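Local coordinates for protein 1,3-alpha-isomaltosidase (Kribbella flavida DSM 17836, PDB 5X3I) that hydrolyses the alpha-1,3-glucosidic linkages of the cyclic tetrasaccharide cyclobis-(1-6)-alpha-nigerosyl to yield isomaltose during intracellular starch-derived sugar breakdown, at residues A[161-166]-A[175-180]. The protein carries 1 engineered substitution. Residues are numbered along the deposited sequence; the frame is centred on the assembly and turned at random.
Sequences GVEWLV and RFRLQL. With SO4 (sulfate ion), chain L.
Glu163 puts a single carboxylate oxygen, OE2, between the guanidinium groups of Arg175 and Arg177, whose nitrogens meet it from opposite sides of the carboxylate plane. Arg175 runs alongside Glu163 and comes side-on: its NE lies 2.8 Å from Glu163 OE2 and its NH2 3.1 Å, with the oxygen close to the guanidinium plane. Arg177 crosses the glutamate and grips end-on, NH2 at 2.9 Å and NH1 at 3.2 Å from the same OE2. The carboxylate is turned 51° from the first guanidinium and 41° from the second. Arg177 bends at chi2 (82°), which turns its guanidinium toward the neighbouring strand. There Arg177 NH2 also donates to Gly161 O (2.8 Å), in the carbonyl plane.

Beneath this network, Glu163 and Arg175 form an antiparallel hydrogen-bonded pair, with Glu163 N to Arg175 O at 2.8 Å and nearly straight. They belong to the hairpin of strands 159-167 and 170-179 in the N-terminal galactose mutarotase-like domain. With Glu163 cut back to an alanine, the two arginine charges would probably lose the carboxylate they share, leaving the Arg177 guanidinium held within this strand pair by Gly161 O alone and freer to turn. Arg175 has a second carboxylate partner, Glu259, and makes a cation-pi contact with Trp144. Off the network, Val162 CG2 rests 4.0 Å from Phe176 CB, while Gly161 N donates to a sulfate ion, probably from the crystallisation liquor.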
loop_
_atom_site.group_PDB
_atom_site.type_symbol
_atom_site.label_atom_id
_atom_site.label_comp_id
_atom_site.label_asym_id
_atom_site.label_seq_id
_atom_site.Cartn_x
_atom_site.Cartn_y
_atom_site.Cartn_z
ATOM N N GLY A 161 -28.154 16.117 -3.826
ATOM C CA GLY A 161 -28.287 15.184 -4.927
ATOM C C GLY A 161 -28.110 13.732 -4.549
ATOM O O GLY A 161 -27.426 12.984 -5.240
ATOM N N VAL A 162 -28.731 13.331 -3.451
ATOM C CA VAL A 162 -28.637 11.960 -2.989
ATOM C C VAL A 162 -29.414 11.025 -3.904
ATOM O O VAL A 162 -30.579 11.271 -4.204
ATOM C CB VAL A 162 -29.167 11.819 -1.558
ATOM C CG1 VAL A 162 -29.187 10.369 -1.140
ATOM C CG2 VAL A 162 -28.328 12.645 -0.601
ATOM N N GLU A 163 -28.768 9.956 -4.350
ATOM C CA GLU A 163 -29.446 8.949 -5.147
ATOM C C GLU A 163 -28.960 7.538 -4.835
ATOM O O GLU A 163 -27.887 7.346 -4.254
ATOM C CB GLU A 163 -29.284 9.248 -6.635
ATOM C CG GLU A 163 -27.861 9.507 -7.081
ATOM C CD GLU A 163 -27.780 9.840 -8.556
ATOM O OE1 GLU A 163 -28.820 9.726 -9.234
ATOM O OE2 GLU A 163 -26.685 10.215 -9.035
ATOM N N TRP A 164 -29.767 6.562 -5.229
ATOM C CA TRP A 164 -29.545 5.166 -4.905
ATOM C C TRP A 164 -29.606 4.301 -6.149
ATOM O O TRP A 164 -30.466 4.498 -7.006
ATOM C CB TRP A 164 -30.581 4.698 -3.893
ATOM C CG TRP A 164 -30.668 5.613 -2.740
ATOM C CD1 TRP A 164 -31.535 6.649 -2.579
ATOM C CD2 TRP A 164 -29.827 5.606 -1.585
ATOM N NE1 TRP A 164 -31.297 7.282 -1.387
ATOM C CE2 TRP A 164 -30.252 6.659 -0.755
ATOM C CE3 TRP A 164 -28.762 4.804 -1.167
ATOM C CZ2 TRP A 164 -29.647 6.937 0.466
ATOM C CZ3 TRP A 164 -28.165 5.079 0.054
ATOM C CH2 TRP A 164 -28.608 6.136 0.854
ATOM N N LEU A 165 -28.687 3.349 -6.248
ATOM C CA LEU A 165 -28.695 2.398 -7.346
ATOM C C LEU A 165 -29.451 1.165 -6.901
ATOM O O LEU A 165 -29.001 0.436 -6.016
ATOM C CB LEU A 165 -27.277 2.034 -7.773
ATOM C CG LEU A 165 -27.157 1.080 -8.966
ATOM C CD1 LEU A 165 -27.654 1.746 -10.256
ATOM C CD2 LEU A 165 -25.727 0.590 -9.135
ATOM N N VAL A 166 -30.610 0.938 -7.514
ATOM C CA VAL A 166 -31.521 -0.091 -7.042
ATOM C C VAL A 166 -31.895 -1.074 -8.142
ATOM O O VAL A 166 -31.899 -0.737 -9.315
ATOM C CB VAL A 166 -32.804 0.528 -6.458
ATOM C CG1 VAL A 166 -32.455 1.551 -5.403
ATOM C CG2 VAL A 166 -33.638 1.180 -7.553
ATOM N N ARG A 175 -25.110 7.334 -3.746
ATOM C CA ARG A 175 -24.332 8.377 -4.394
ATOM C C ARG A 175 -24.821 9.758 -3.959
ATOM O O ARG A 175 -26.013 9.955 -3.738
ATOM C CB ARG A 175 -24.403 8.231 -5.910
ATOM C CG ARG A 175 -23.597 9.256 -6.670
ATOM C CD ARG A 175 -23.191 8.738 -8.038
ATOM N NE ARG A 175 -24.294 8.747 -8.990
ATOM C CZ ARG A 175 -24.251 8.162 -10.181
ATOM N NH1 ARG A 175 -23.166 7.503 -10.563
ATOM N NH2 ARG A 175 -25.297 8.228 -10.991
ATOM N N PHE A 176 -23.900 10.708 -3.826
ATOM C CA PHE A 176 -24.261 12.057 -3.420
ATOM C C PHE A 176 -23.184 13.065 -3.778
ATOM O O PHE A 176 -22.114 12.707 -4.265
ATOM C CB PHE A 176 -24.543 12.106 -1.916
ATOM C CG PHE A 176 -23.367 11.722 -1.054
ATOM C CD1 PHE A 176 -23.153 10.401 -0.700
ATOM C CD2 PHE A 176 -22.488 12.684 -0.585
ATOM C CE1 PHE A 176 -22.075 10.043 0.099
ATOM C CE2 PHE A 176 -21.411 12.332 0.211
ATOM C CZ PHE A 176 -21.206 11.006 0.550
ATOM N N ARG A 177 -23.464 14.330 -3.506
ATOM C CA ARG A 177 -22.572 15.405 -3.905
ATOM C C ARG A 177 -22.234 16.273 -2.707
ATOM O O ARG A 177 -23.107 16.635 -1.925
ATOM C CB ARG A 177 -23.193 16.265 -5.008
ATOM C CG ARG A 177 -23.135 15.679 -6.416
ATOM C CD ARG A 177 -24.255 14.694 -6.653
ATOM N NE ARG A 177 -24.295 14.214 -8.030
ATOM C CZ ARG A 177 -25.076 13.224 -8.449
ATOM N NH1 ARG A 177 -25.045 12.849 -9.719
ATOM N NH2 ARG A 177 -25.879 12.599 -7.597
ATOM N N LEU A 178 -20.956 16.588 -2.558
ATOM C CA LEU A 178 -20.534 17.533 -1.540
ATOM C C LEU A 178 -20.237 18.853 -2.216
ATOM O O LEU A 178 -19.551 18.889 -3.227
ATOM C CB LEU A 178 -19.307 17.024 -0.779
ATOM C CG LEU A 178 -19.483 15.770 0.072
ATOM C CD1 LEU A 178 -18.142 15.320 0.623
ATOM C CD2 LEU A 178 -20.454 16.024 1.204
ATOM N N GLN A 179 -20.755 19.935 -1.651
ATOM C CA GLN A 179 -20.587 21.255 -2.233
ATOM C C GLN A 179 -19.181 21.808 -2.026
ATOM O O GLN A 179 -18.691 21.877 -0.908
ATOM C CB GLN A 179 -21.615 22.225 -1.650
ATOM C CG GLN A 179 -22.512 22.873 -2.690
ATOM C CD GLN A 179 -23.491 21.890 -3.307
ATOM O OE1 GLN A 179 -24.048 21.037 -2.616
ATOM N NE2 GLN A 179 -23.699 22.001 -4.614
ATOM N N LEU A 180 -18.561 22.230 -3.117
ATOM C CA LEU A 180 -17.231 22.822 -3.098
ATOM C C LEU A 180 -17.309 24.304 -3.430
ATOM O O LEU A 180 -18.228 24.746 -4.118
ATOM C CB LEU A 180 -16.308 22.126 -4.095
ATOM C CG LEU A 180 -16.196 20.607 -3.993
ATOM C CD1 LEU A 180 -15.183 20.077 -4.987
ATOM C CD2 LEU A 180 -15.849 20.193 -2.577
HETATM S S SO4 L . -31.060 18.156 -3.671
HETATM O O1 SO4 L . -30.099 19.233 -3.876
HETATM O O2 SO4 L . -30.576 17.244 -2.642
HETATM O O3 SO4 L . -32.338 18.711 -3.240
HETATM O O4 SO4 L . -31.237 17.439 -4.927
#